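PDB 7CYX: glycine oxidase from Bacillus cereus ATCC 14579, which probably catalyses the FAD-dependent oxidation of glycine by oxygen to glyoxylate, hydrogen peroxide and ammonium, a reaction linked to thiamine diphosphate biosynthesis. Local coordinates for residues L109-M112 and D113-K117. Sequence-based numbering, arbitrary orientation.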
loop_
_atom_site.group_PDB
_atom_site.type_symbol
_atom_site.label_atom_id
_atom_site.label_comp_id
_atom_site.label_asym_id
_atom_site.label_seq_id
_atom_site.Cartn_x
_atom_site.Cartn_y
_atom_site.Cartn_z
ATOM N N LEU A 109 6.035 -28.781 21.213
ATOM C CA LEU A 109 6.257 -30.099 20.603
ATOM C C LEU A 109 4.918 -30.846 20.485
ATOM O O LEU A 109 4.654 -31.433 19.442
ATOM C CB LEU A 109 7.319 -30.881 21.385
ATOM C CG LEU A 109 8.772 -30.464 21.119
ATOM C CD1 LEU A 109 9.752 -31.347 21.883
ATOM C CD2 LEU A 109 9.104 -30.507 19.631
ATOM N N HIS A 110 4.042 -30.718 21.493
ATOM C CA HIS A 110 2.723 -31.415 21.556
ATOM C C HIS A 110 1.756 -30.881 20.488
ATOM O O HIS A 110 0.996 -31.646 19.876
ATOM C CB HIS A 110 2.124 -31.305 22.971
ATOM C CG HIS A 110 0.773 -31.925 23.134
ATOM N ND1 HIS A 110 0.582 -33.111 23.824
ATOM C CD2 HIS A 110 -0.453 -31.531 22.720
ATOM C CE1 HIS A 110 -0.700 -33.420 23.823
ATOM N NE2 HIS A 110 -1.359 -32.469 23.146
ATOM N N ILE A 111 1.772 -29.564 20.273
ATOM C CA ILE A 111 0.916 -28.969 19.264
ATOM C C ILE A 111 1.298 -29.581 17.911
ATOM O O ILE A 111 0.445 -30.101 17.196
ATOM C CB ILE A 111 1.013 -27.426 19.247
ATOM C CG1 ILE A 111 0.844 -26.825 20.648
ATOM C CG2 ILE A 111 0.021 -26.848 18.242
ATOM C CD1 ILE A 111 0.211 -25.448 20.698
ATOM N N MET A 112 2.596 -29.501 17.604
ATOM C CA MET A 112 3.191 -29.944 16.353
ATOM C C MET A 112 2.845 -31.407 16.080
ATOM O O MET A 112 2.522 -31.738 14.949
ATOM C CB MET A 112 4.716 -29.805 16.384
ATOM C CG MET A 112 5.388 -30.478 15.216
ATOM S SD MET A 112 7.141 -30.094 15.127
ATOM C CE MET A 112 7.840 -31.739 15.011
ATOM N N ASP A 113 2.915 -32.253 17.115
ATOM C CA ASP A 113 2.768 -33.701 16.966
ATOM C C ASP A 113 1.322 -34.066 16.598
ATOM O O ASP A 113 1.114 -34.989 15.802
ATOM C CB ASP A 113 3.311 -34.435 18.196
ATOM C CG ASP A 113 4.834 -34.418 18.277
ATOM O OD1 ASP A 113 5.479 -33.934 17.315
ATOM O OD2 ASP A 113 5.372 -34.871 19.301
ATOM N N TRP A 114 0.327 -33.344 17.133
ATOM C CA TRP A 114 -1.073 -33.583 16.733
ATOM C C TRP A 114 -1.341 -32.950 15.364
ATOM O O TRP A 114 -2.085 -33.495 14.563
ATOM C CB TRP A 114 -2.079 -33.155 17.818
ATOM C CG TRP A 114 -2.424 -31.699 17.935
ATOM C CD1 TRP A 114 -2.071 -30.863 18.958
ATOM C CD2 TRP A 114 -3.271 -30.921 17.065
ATOM N NE1 TRP A 114 -2.601 -29.613 18.768
ATOM C CE2 TRP A 114 -3.343 -29.616 17.616
ATOM C CE3 TRP A 114 -3.954 -31.182 15.868
ATOM C CZ2 TRP A 114 -4.061 -28.589 17.007
ATOM C CZ3 TRP A 114 -4.666 -30.168 15.267
ATOM C CH2 TRP A 114 -4.721 -28.889 15.834
ATOM N N GLN A 115 -0.710 -31.808 15.096
ATOM C CA GLN A 115 -0.898 -31.074 13.842
ATOM C C GLN A 115 -0.402 -31.914 12.656
ATOM O O GLN A 115 -1.064 -32.016 11.609
ATOM C CB GLN A 115 -0.140 -29.746 13.905
ATOM C CG GLN A 115 -1.001 -28.532 13.592
ATOM C CD GLN A 115 -0.697 -27.343 14.475
ATOM O OE1 GLN A 115 -1.608 -26.723 15.019
ATOM N NE2 GLN A 115 0.582 -27.022 14.629
ATOM N N GLN A 116 0.777 -32.515 12.840
ATOM C CA GLN A 116 1.467 -33.294 11.811
ATOM C C GLN A 116 0.577 -34.409 11.229
ATOM O O GLN A 116 0.667 -34.712 10.034
ATOM C CB GLN A 116 2.739 -33.904 12.401
ATOM C CG GLN A 116 3.899 -33.930 11.422
ATOM C CD GLN A 116 5.142 -33.359 12.054
ATOM O OE1 GLN A 116 5.680 -32.357 11.583
ATOM N NE2 GLN A 116 5.582 -33.983 13.143
ATOM N N LYS A 117 -0.265 -35.016 12.073
ATOM C CA LYS A 117 -1.131 -36.117 11.673
ATOM C C LYS A 117 -2.221 -35.645 10.698
ATOM O O LYS A 117 -2.875 -36.487 10.094
ATOM C CB LYS A 117 -1.764 -36.770 12.907
ATOM C CG LYS A 117 -0.797 -37.539 13.794
ATOM C CD LYS A 117 -1.273 -37.698 15.223
ATOM C CE LYS A 117 -0.492 -38.744 15.991
ATOM N NZ LYS A 117 -0.836 -40.117 15.544
#
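Leu109 O accepts the amide of Asp113 at 3.0 Å (N to O), the first of four successive i to i+4 bonds in the closing turns of the alpha-helix 102-116. Ile111 O and Met112 O continue the ladder to the amides of Gln115 and Gln116. Between the Leu109 and Ile111 bonds, the one from Trp114 N to His110 O is longer, 3.3 Å, and the same amide makes a weak second bond to Ile111 O, an i to i+3 pairing.

Residues one turn apart meet through side chains and through the backbone carbonyls. Trp114 illustrates the latter: chi1 of 80° sets CG between its own backbone N and carbonyl carbon and turns the indole back along the helix, one face over Ile111 O. That oxygen lies 3.2 Å from Trp114 CD1, toward the rim of the ring, while also accepting the Gln115 amide in its carbonyl plane. The His110 and Trp114 side chains cross at about a right angle, with His110 CD2 4.1 Å from Trp114 CD1. Ile111 and Gln115 run side by side, and the branch CG2 of Ile111 rests 3.6 Å from Gln115 OE1. The other end of that amide, NE2, makes a weak hydrogen bond to Tyr147 OH on strand 143-147, a light link to the large mixed sheet. Along another flank Leu109 and Met112 pack on Phe124 of strand 123-126, a second join to the same sheet. Met112 also lies alongside Gln116; its chain is extended to the sulfur and bends at chi3 (128°), where CE turns toward the amide end of Gln116 and comes within 4.0 Å of Asp113 OD1.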